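Local coordinates for protein probable hydrolase (Pseudomonas aeruginosa, PDB 3OM8) that probably acts as an alpha/beta-fold hydrolase, perhaps with 3-oxoadipate enol-lactonase activity, at residues Asn159-Ala164 against Ser248-Pro253; His41-Gln46 against Leu98-Gly103; Leu47-Arg52 against Ala255-Val260; Ala128-Ala133 against Thr220-Ser225. All blocks are in the same frame, centred on the assembly; numbering follows the deposited sequence.

Contact 1. Residues Asn159-Ala164 against Ser248-Pro253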
# COMPACT_ATOMS: atom_id res chain seq x y z
N ASN B 159 7.05 -4.20 -21.25
CA ASN B 159 7.09 -3.56 -19.93
C ASN B 159 5.72 -3.43 -19.29
O ASN B 159 5.62 -3.32 -18.07
CB ASN B 159 7.72 -2.17 -20.01
CG ASN B 159 9.21 -2.22 -20.29
OD1 ASN B 159 10.03 -2.35 -19.38
ND2 ASN B 159 9.56 -2.12 -21.56
N TRP B 160 4.68 -3.42 -20.11
CA TRP B 160 3.33 -3.12 -19.67
C TRP B 160 2.62 -4.35 -19.10
O TRP B 160 1.83 -4.24 -18.18
CB TRP B 160 2.49 -2.62 -20.83
CG TRP B 160 2.68 -1.18 -21.21
CD1 TRP B 160 3.47 -0.26 -20.59
CD2 TRP B 160 2.06 -0.51 -22.31
NE1 TRP B 160 3.38 0.95 -21.24
CE2 TRP B 160 2.51 0.82 -22.29
CE3 TRP B 160 1.16 -0.90 -23.30
CZ2 TRP B 160 2.09 1.76 -23.22
CZ3 TRP B 160 0.74 0.03 -24.23
CH2 TRP B 160 1.21 1.34 -24.18
N PHE B 161 2.88 -5.51 -19.68
CA PHE B 161 2.12 -6.69 -19.32
C PHE B 161 2.98 -7.77 -18.68
O PHE B 161 4.17 -7.91 -19.00
CB PHE B 161 1.37 -7.25 -20.53
CG PHE B 161 0.34 -6.33 -21.08
CD1 PHE B 161 -0.83 -6.07 -20.38
CD2 PHE B 161 0.53 -5.69 -22.29
CE1 PHE B 161 -1.79 -5.21 -20.88
CE2 PHE B 161 -0.42 -4.83 -22.79
CZ PHE B 161 -1.58 -4.59 -22.10
N PRO B 162 2.36 -8.55 -17.77
CA PRO B 162 2.97 -9.78 -17.28
C PRO B 162 3.38 -10.62 -18.48
O PRO B 162 2.56 -10.83 -19.36
CB PRO B 162 1.81 -10.46 -16.54
CG PRO B 162 0.90 -9.35 -16.14
CD PRO B 162 1.01 -8.32 -17.22
N PRO B 163 4.63 -11.09 -18.51
CA PRO B 163 5.07 -11.94 -19.62
C PRO B 163 4.15 -13.16 -19.73
O PRO B 163 4.14 -13.82 -20.76
CB PRO B 163 6.47 -12.39 -19.17
CG PRO B 163 6.43 -12.26 -17.67
CD PRO B 163 5.63 -11.02 -17.44
N ALA B 164 3.40 -13.43 -18.67
CA ALA B 164 2.38 -14.47 -18.69
C ALA B 164 1.23 -14.05 -19.60
O ALA B 164 0.87 -14.75 -20.54
CB ALA B 164 1.88 -14.73 -17.28
N SER B 248 -2.90 -1.07 -14.51
CA SER B 248 -3.62 -1.77 -13.44
C SER B 248 -5.14 -1.78 -13.66
O SER B 248 -5.81 -2.71 -13.23
CB SER B 248 -3.23 -1.23 -12.07
OG SER B 248 -3.43 0.16 -11.99
N ASN B 249 -5.67 -0.79 -14.37
CA ASN B 249 -7.09 -0.81 -14.74
C ASN B 249 -7.41 -1.97 -15.66
O ASN B 249 -8.54 -2.46 -15.67
CB ASN B 249 -7.52 0.51 -15.39
CG ASN B 249 -6.89 0.73 -16.77
OD1 ASN B 249 -5.67 0.70 -16.93
ND2 ASN B 249 -7.72 0.98 -17.77
N VAL B 250 -6.43 -2.41 -16.42
CA VAL B 250 -6.62 -3.54 -17.33
C VAL B 250 -6.56 -4.87 -16.57
O VAL B 250 -7.39 -5.77 -16.79
CB VAL B 250 -5.56 -3.51 -18.47
CG1 VAL B 250 -5.64 -4.76 -19.35
CG2 VAL B 250 -5.71 -2.24 -19.29
N GLU B 251 -5.60 -5.00 -15.68
CA GLU B 251 -5.38 -6.24 -14.97
C GLU B 251 -6.43 -6.49 -13.86
O GLU B 251 -6.86 -7.61 -13.66
CB GLU B 251 -4.00 -6.25 -14.34
CG GLU B 251 -2.88 -6.69 -15.26
CD GLU B 251 -1.56 -6.68 -14.54
OE1 GLU B 251 -0.83 -5.69 -14.72
OE2 GLU B 251 -1.27 -7.64 -13.77
N PHE B 252 -6.82 -5.43 -13.16
CA PHE B 252 -7.74 -5.56 -12.03
C PHE B 252 -8.77 -4.46 -12.08
O PHE B 252 -8.72 -3.53 -11.29
CB PHE B 252 -6.96 -5.50 -10.73
CG PHE B 252 -5.91 -6.56 -10.63
CD1 PHE B 252 -6.25 -7.86 -10.31
CD2 PHE B 252 -4.58 -6.26 -10.89
CE1 PHE B 252 -5.29 -8.84 -10.24
CE2 PHE B 252 -3.61 -7.24 -10.80
CZ PHE B 252 -3.97 -8.53 -10.49
N PRO B 253 -9.71 -4.55 -13.04
CA PRO B 253 -10.69 -3.48 -13.23
C PRO B 253 -11.61 -3.28 -12.01
O PRO B 253 -11.93 -2.13 -11.70
CB PRO B 253 -11.48 -3.95 -14.46
CG PRO B 253 -11.27 -5.45 -14.51
CD PRO B 253 -9.89 -5.66 -13.99
O HOH W 1 -0.34 -3.99 -16.89
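Glu-251 OE1 is gripped by two groups. One is a water, 2.8 Å from OE1, which also donates to Trp-160 O and so bridges helix 248-251 to the end of helix 150-160. The other group is the backbone N of Val-245. The carboxylate gets there on an extended chain, with CD anti to CA (chi2 -179°). The two donors would help to spread its negative charge and hold the group in place.

The second oxygen has an apolar neighbour. Glu-251 OE2 lies 3.6 Å from CG of Pro-162, and the two side chains approach from opposite directions. Pro-162 CD also lies beside the carboxylate, 4.1 Å from Glu-251 CD.

Next to this pair, Val-250 CG1 sits at the edge of the Phe-161 ring, 4.2 Å from CE1 and near the ring plane. The two side chains cross at about a right angle. Trp-160 CB covers one face of the same ring. Val-250 also packs on Val-172 and Phe-176 of helix 171-181, while the Trp-160 ring meets His-246.

No direct hydrogen bond joins the two segments. A helical cap is packed here, with one water between, onto the loop and short helix just after the histidine of a probable Ser-His-Asp triad, as in capped alpha/beta hydrolases.

Contact 2. Residues His41-Gln46 against Leu98-Gly103. With EDO (1,2-ethanediol), chain F.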
# COMPACT_ATOMS: atom_id res chain seq x y z
N HIS B 41 -9.42 4.82 -25.78
CA HIS B 41 -10.11 3.54 -25.69
C HIS B 41 -9.49 2.58 -24.66
O HIS B 41 -10.01 1.49 -24.43
CB HIS B 41 -10.21 2.88 -27.07
CG HIS B 41 -11.23 3.50 -27.96
ND1 HIS B 41 -12.59 3.35 -27.76
CD2 HIS B 41 -11.10 4.29 -29.05
CE1 HIS B 41 -13.25 4.02 -28.69
NE2 HIS B 41 -12.37 4.60 -29.48
N MSE B 42 -8.39 2.98 -24.04
CA MSE B 42 -7.82 2.14 -23.01
C MSE B 42 -8.72 2.13 -21.77
O MSE B 42 -8.57 1.28 -20.90
CB MSE B 42 -6.39 2.57 -22.64
CG MSE B 42 -6.31 3.86 -21.85
SE MSE B 42 -4.55 4.11 -21.06
CE MSE B 42 -4.92 5.55 -19.84
N TRP B 43 -9.67 3.07 -21.71
CA TRP B 43 -10.61 3.17 -20.60
C TRP B 43 -12.00 2.60 -20.91
O TRP B 43 -12.90 2.73 -20.09
CB TRP B 43 -10.80 4.62 -20.16
CG TRP B 43 -9.54 5.36 -19.80
CD1 TRP B 43 -8.92 6.33 -20.54
CD2 TRP B 43 -8.78 5.22 -18.60
NE1 TRP B 43 -7.81 6.78 -19.88
CE2 TRP B 43 -7.70 6.12 -18.68
CE3 TRP B 43 -8.89 4.41 -17.46
CZ2 TRP B 43 -6.74 6.24 -17.67
CZ3 TRP B 43 -7.94 4.52 -16.46
CH2 TRP B 43 -6.88 5.43 -16.57
N ASP B 44 -12.18 1.99 -22.08
CA ASP B 44 -13.51 1.50 -22.47
C ASP B 44 -14.18 0.64 -21.39
O ASP B 44 -15.38 0.75 -21.15
CB ASP B 44 -13.46 0.72 -23.79
CG ASP B 44 -13.31 1.62 -25.04
OD1 ASP B 44 -13.00 1.08 -26.12
OD2 ASP B 44 -13.51 2.86 -24.93
N ALA B 45 -13.40 -0.23 -20.75
CA ALA B 45 -13.96 -1.16 -19.76
C ALA B 45 -14.51 -0.43 -18.53
O ALA B 45 -15.47 -0.89 -17.92
CB ALA B 45 -12.93 -2.22 -19.36
N GLN B 46 -13.90 0.70 -18.18
CA GLN B 46 -14.26 1.48 -17.00
C GLN B 46 -15.48 2.37 -17.18
O GLN B 46 -16.03 2.87 -16.19
CB GLN B 46 -13.08 2.35 -16.56
CG GLN B 46 -12.03 1.62 -15.75
CD GLN B 46 -11.27 0.62 -16.58
OE1 GLN B 46 -10.59 0.99 -17.54
NE2 GLN B 46 -11.40 -0.66 -16.24
N LEU B 98 -8.39 11.93 -13.39
CA LEU B 98 -7.69 10.66 -13.26
C LEU B 98 -6.71 10.47 -14.42
O LEU B 98 -7.12 10.42 -15.59
CB LEU B 98 -8.69 9.50 -13.23
CG LEU B 98 -8.16 8.09 -13.52
CD1 LEU B 98 -6.89 7.80 -12.74
CD2 LEU B 98 -9.23 7.08 -13.16
N GLY B 99 -5.42 10.36 -14.10
CA GLY B 99 -4.40 10.19 -15.12
C GLY B 99 -3.56 8.96 -14.83
O GLY B 99 -3.13 8.76 -13.70
N LEU B 100 -3.33 8.14 -15.85
CA LEU B 100 -2.48 6.97 -15.71
C LEU B 100 -1.13 7.18 -16.41
O LEU B 100 -1.09 7.58 -17.57
CB LEU B 100 -3.19 5.72 -16.24
CG LEU B 100 -2.50 4.38 -15.98
CD1 LEU B 100 -3.51 3.34 -15.50
CD2 LEU B 100 -1.79 3.89 -17.21
N SER B 101 -0.05 6.91 -15.69
CA SER B 101 1.30 7.11 -16.22
C SER B 101 1.54 8.57 -16.67
O SER B 101 1.47 9.49 -15.84
CB SER B 101 1.59 6.13 -17.35
OG SER B 101 2.96 5.82 -17.39
N LEU B 102 1.82 8.78 -17.96
CA LEU B 102 2.00 10.15 -18.46
C LEU B 102 0.82 11.02 -18.04
O LEU B 102 1.00 12.14 -17.56
CB LEU B 102 2.18 10.19 -19.99
CG LEU B 102 2.29 11.58 -20.64
CD1 LEU B 102 3.44 12.41 -20.05
CD2 LEU B 102 2.41 11.50 -22.16
N GLY B 103 -0.40 10.50 -18.20
CA GLY B 103 -1.59 11.20 -17.73
C GLY B 103 -1.47 11.59 -16.26
O GLY B 103 -1.98 12.64 -15.84
C1 EDO F . 5.47 7.88 -18.85
O1 EDO F . 6.46 6.86 -18.58
C2 EDO F . 4.66 7.51 -20.10
O2 EDO F . 3.32 7.03 -19.84
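Trp-43 reaches from the loop after strand 29-33 to Leu-98 and Leu-100, at the end of the strand that leads into the probable nucleophile elbow. This Gly-X-Ser-X-Gly turn of alpha/beta hydrolases here spans Gly-99 to Gly-103. From CB of Trp-43, CG lies beside the backbone N, and the indole points at the strand. On the five-membered side, NE1 is hydrogen-bonded to Asn-34 OD1. On the six-membered side, CE3 packs against Asn-249 and CZ3 against Phe-256. CZ2 lies 3.9 Å from Leu-100 CB. The tip atom CH2 comes 3.7 Å from Leu-100 CB and 4.2 Å from Leu-98 CG. Both leucines meet the ring obliquely.

Met-42, a selenomethionine, adds a second layer. Its CG lies over one face of the indole, offset toward the rim. Its chain then runs on extended, and CE ends 4.0 Å from Leu-100 CB. Leu-100 CB is therefore touched by both Trp-43 and Met-42. All four of these side chains are buried, and the contact is apolar.

On the surface of the loop, His-41 ND1 donates to the syn lone pair of Asp-44 OD1 at 2.8 Å, with the oxygen tilted 18° from the ring plane. Asp-44 OD2 forms a salt bridge to Arg-58.

Beyond Leu-100, Ser-101 has the strained backbone of such elbows (phi 58°, psi -119°). An ethanediol O2 sits 2.8 Å from Ser-101 OG and accepts from Leu-102 N at 3.0 Å; the ethanediol is also hydrogen-bonded to Ile-36 N.

Contact 3. Residues Leu47-Arg52 against Ala255-Val260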
# COMPACT_ATOMS: atom_id res chain seq x y z
N LEU B 47 -15.89 2.60 -18.42
CA LEU B 47 -17.00 3.51 -18.71
C LEU B 47 -18.30 3.18 -17.96
O LEU B 47 -18.88 4.05 -17.32
CB LEU B 47 -17.28 3.57 -20.22
CG LEU B 47 -16.74 4.72 -21.07
CD1 LEU B 47 -17.65 4.91 -22.28
CD2 LEU B 47 -16.64 6.02 -20.28
N PRO B 48 -18.77 1.93 -18.07
CA PRO B 48 -20.06 1.64 -17.42
C PRO B 48 -20.08 2.01 -15.94
O PRO B 48 -20.99 2.72 -15.50
CB PRO B 48 -20.22 0.13 -17.62
CG PRO B 48 -19.46 -0.12 -18.93
CD PRO B 48 -18.27 0.78 -18.85
N ALA B 49 -19.08 1.57 -15.18
CA ALA B 49 -19.03 1.90 -13.75
C ALA B 49 -18.79 3.40 -13.52
O ALA B 49 -19.39 4.00 -12.62
CB ALA B 49 -17.98 1.07 -13.03
N LEU B 50 -17.92 4.01 -14.32
CA LEU B 50 -17.61 5.42 -14.12
C LEU B 50 -18.80 6.32 -14.43
O LEU B 50 -19.06 7.28 -13.70
CB LEU B 50 -16.39 5.83 -14.95
CG LEU B 50 -15.04 5.30 -14.47
CD1 LEU B 50 -13.93 5.82 -15.33
CD2 LEU B 50 -14.81 5.70 -13.02
N THR B 51 -19.52 6.02 -15.50
CA THR B 51 -20.59 6.90 -15.97
C THR B 51 -21.86 6.76 -15.17
O THR B 51 -22.82 7.50 -15.39
CB THR B 51 -20.94 6.67 -17.47
OG1 THR B 51 -21.40 5.32 -17.67
CG2 THR B 51 -19.73 6.97 -18.37
N ARG B 52 -21.88 5.80 -14.25
CA ARG B 52 -23.00 5.66 -13.31
C ARG B 52 -23.07 6.88 -12.42
O ARG B 52 -24.15 7.29 -12.01
CB ARG B 52 -22.86 4.40 -12.45
CG ARG B 52 -23.49 3.16 -13.05
CD ARG B 52 -23.70 2.06 -11.99
NE ARG B 52 -23.04 0.81 -12.37
CZ ARG B 52 -21.86 0.40 -11.90
NH1 ARG B 52 -21.36 -0.76 -12.33
NH2 ARG B 52 -21.19 1.12 -11.01
N ALA B 255 -11.03 -3.89 -8.63
CA ALA B 255 -10.29 -3.20 -7.58
C ALA B 255 -10.01 -1.75 -7.97
O ALA B 255 -10.07 -0.85 -7.13
CB ALA B 255 -9.00 -3.93 -7.25
N PHE B 256 -9.70 -1.54 -9.24
CA PHE B 256 -9.31 -0.23 -9.75
C PHE B 256 -10.50 0.73 -9.77
O PHE B 256 -10.40 1.85 -9.28
CB PHE B 256 -8.73 -0.36 -11.17
CG PHE B 256 -8.20 0.93 -11.74
CD1 PHE B 256 -6.84 1.21 -11.73
CD2 PHE B 256 -9.07 1.87 -12.30
CE1 PHE B 256 -6.35 2.39 -12.27
CE2 PHE B 256 -8.58 3.06 -12.83
CZ PHE B 256 -7.23 3.32 -12.82
N GLU B 257 -11.61 0.29 -10.35
CA GLU B 257 -12.83 1.09 -10.36
C GLU B 257 -13.34 1.31 -8.93
O GLU B 257 -13.82 2.40 -8.58
CB GLU B 257 -13.90 0.40 -11.21
CG GLU B 257 -13.52 0.27 -12.67
CD GLU B 257 -14.39 -0.72 -13.43
OE1 GLU B 257 -15.53 -1.00 -13.00
OE2 GLU B 257 -13.92 -1.25 -14.46
N GLY B 258 -13.26 0.27 -8.10
CA GLY B 258 -13.68 0.37 -6.72
C GLY B 258 -12.89 1.45 -6.00
O GLY B 258 -13.47 2.33 -5.35
N ALA B 259 -11.57 1.38 -6.14
CA ALA B 259 -10.67 2.33 -5.51
C ALA B 259 -10.99 3.75 -5.93
O ALA B 259 -11.07 4.64 -5.09
CB ALA B 259 -9.23 2.00 -5.85
N VAL B 260 -11.18 3.94 -7.23
CA VAL B 260 -11.49 5.27 -7.79
C VAL B 260 -12.85 5.78 -7.31
O VAL B 260 -12.95 6.88 -6.79
CB VAL B 260 -11.46 5.26 -9.36
CG1 VAL B 260 -12.06 6.53 -9.92
CG2 VAL B 260 -10.05 5.05 -9.88
O HOH W 2 -17.21 -0.51 -15.85
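The helices 47-51 and 253-264 come closest at Ala-49 and Glu-257, with CA atoms 7.1 Å apart. Both lie against the central sheet of the alpha/beta hydrolase fold, and 253-264 is its C-terminal helix. Leu-50 rests on Val-56 of strand 55-59, and Val-260 on Ile-214 of strand 211-216.

Across the contact Ala-49 CB meets the carboxylate of Glu-257, 3.2 Å from OE1. The glutamate chain is extended beyond CG (chi2 164°), which brings its end up to the alanine. OE2 is hydrogen-bonded to Gln-46 NE2, just before the first helix. Below the carboxylate the packing is apolar: Leu-50 CD2 touches Val-260 CG1 at 4.2 Å.

Arg-52 lays one face of its guanidinium over Ala-49 CA. Its NH1 stays 5.9 Å from Glu-257 OE1, so the two make no salt bridge, and any attraction between them is probably long-range. Thr-51 OG1 donates back to Leu-47 O at 2.8 Å, and Thr-51 N bonds to the same carbonyl.

A water joins the two helices. It accepts from Ala-49 N at 2.9 Å, in the first turn of helix 47-51, and gives a weak bond to Glu-257 OE1 at 3.3 Å.

Contact 4. Residues Ala128-Ala133 against Thr220-Ser225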
# COMPACT_ATOMS: atom_id res chain seq x y z
N ALA B 128 6.73 11.06 -10.13
CA ALA B 128 7.09 12.47 -10.11
C ALA B 128 8.46 12.70 -10.73
O ALA B 128 8.89 13.84 -10.90
CB ALA B 128 7.07 13.00 -8.69
N TRP B 129 9.16 11.62 -11.06
CA TRP B 129 10.50 11.73 -11.62
C TRP B 129 10.99 10.41 -12.18
O TRP B 129 11.17 9.45 -11.43
CB TRP B 129 11.49 12.27 -10.59
CG TRP B 129 12.93 12.20 -11.04
CD1 TRP B 129 13.55 13.02 -11.94
CD2 TRP B 129 13.93 11.27 -10.58
NE1 TRP B 129 14.87 12.66 -12.07
CE2 TRP B 129 15.13 11.59 -11.25
CE3 TRP B 129 13.93 10.21 -9.68
CZ2 TRP B 129 16.31 10.88 -11.05
CZ3 TRP B 129 15.10 9.50 -9.47
CH2 TRP B 129 16.27 9.84 -10.16
N LEU B 130 11.20 10.37 -13.49
CA LEU B 130 11.58 9.15 -14.18
C LEU B 130 13.01 9.18 -14.73
O LEU B 130 13.35 8.41 -15.63
CB LEU B 130 10.57 8.83 -15.28
CG LEU B 130 9.17 8.48 -14.74
CD1 LEU B 130 8.13 8.42 -15.85
CD2 LEU B 130 9.22 7.16 -14.00
N GLY B 131 13.85 10.06 -14.19
CA GLY B 131 15.25 10.14 -14.57
C GLY B 131 16.02 8.88 -14.23
O GLY B 131 15.45 7.95 -13.65
N PRO B 132 17.32 8.83 -14.56
CA PRO B 132 18.10 9.88 -15.23
C PRO B 132 17.55 10.21 -16.62
O PRO B 132 16.96 9.35 -17.27
CB PRO B 132 19.50 9.25 -15.35
CG PRO B 132 19.54 8.19 -14.31
CD PRO B 132 18.14 7.64 -14.29
N ALA B 133 17.74 11.45 -17.07
CA ALA B 133 17.19 11.90 -18.36
C ALA B 133 17.77 11.17 -19.59
O ALA B 133 17.10 11.04 -20.61
CB ALA B 133 17.35 13.41 -18.51
N THR B 220 7.64 -1.83 -13.69
CA THR B 220 9.01 -1.44 -14.03
C THR B 220 9.08 -0.09 -14.74
O THR B 220 10.11 0.57 -14.71
CB THR B 220 9.72 -2.47 -14.92
OG1 THR B 220 8.75 -3.10 -15.77
CG2 THR B 220 10.39 -3.52 -14.07
N VAL B 221 8.00 0.30 -15.40
CA VAL B 221 7.92 1.63 -15.98
C VAL B 221 7.86 2.69 -14.87
O VAL B 221 8.79 3.48 -14.70
CB VAL B 221 6.68 1.76 -16.88
CG1 VAL B 221 6.61 3.15 -17.50
CG2 VAL B 221 6.70 0.70 -17.97
N THR B 222 6.77 2.70 -14.11
CA THR B 222 6.63 3.58 -12.96
C THR B 222 6.61 2.72 -11.69
O THR B 222 5.55 2.22 -11.28
CB THR B 222 5.33 4.41 -13.05
OG1 THR B 222 4.26 3.57 -13.48
CG2 THR B 222 5.49 5.54 -14.05
N ALA B 223 7.78 2.53 -11.10
CA ALA B 223 7.95 1.62 -9.97
C ALA B 223 7.01 1.94 -8.80
O ALA B 223 6.64 3.09 -8.57
CB ALA B 223 9.40 1.63 -9.52
N ALA B 224 6.61 0.90 -8.07
CA ALA B 224 5.76 1.11 -6.92
C ALA B 224 6.33 2.20 -6.00
O ALA B 224 5.60 3.08 -5.56
CB ALA B 224 5.54 -0.20 -6.16
N SER B 225 7.63 2.16 -5.74
CA SER B 225 8.24 3.13 -4.84
C SER B 225 8.01 4.58 -5.30
O SER B 225 7.97 5.50 -4.48
CB SER B 225 9.74 2.87 -4.69
OG SER B 225 10.41 3.09 -5.92
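This is a small van der Waals contact between two loops at the C-terminal ends of neighbouring parallel strands. Residues 128-133 follow strand 118-124 and lead into the helical cap. Residues 220-225 follow strand 211-216 and run into helix 224-233. One side chain, Leu-130, carries the contact from the first loop.

Leu-130 CG stands beside the backbone N (chi1 -66°). A chi2 of 170° sends CD1 on in line, anti to CA, and leaves CD2 as the side branch that meets the second loop. CD2 lies 3.8 Å from the carbonyl oxygen Val-221 O and 4.1 Å from CG2 of Thr-222. The leucine and threonine side chains cross at a slant. Leu-130 also packs on Val-195 of helix 185-196, and a bound ethanediol lies about 4 Å from its side chain.

Thr-222 divides its two branches. CG2 takes the leucine methyl, while OG1 is hydrogen-bonded to Asp-219 OD2, the probable acid of the triad. The threonine also touches His-246. A neighbouring subunit packs against both loops.

No hydrogen bond crosses between the loops. They meet by van der Waals packing of a methyl on a carbonyl oxygen and a methyl, close to the probable active site. Thr-222 OG1 puts its polar bond on the aspartate, consistent with a second-shell role in positioning that carboxylate.

Contacts 2 and 3 belong to the sheet and its flanking helices; contacts 1 and 4 lie toward the cap and are only partly buried. Contact 2 is the most central and purely apolar across its segments. Contact 3 mixes a carboxylate and a water with leucine and valine, and joins contact 2 through Gln-46 and Glu-257. Asn-249 of contact 1 bonds to Gln-46 of contact 2. Contacts 1 and 4 meet where Asn-159 packs on Val-221, and both touch the third subunit; contacts 1 and 3 touch the second. Water bridges appear in contacts 1 and 3. Contacts 3 and 4 do not meet, with nearest atoms about 11 Å apart.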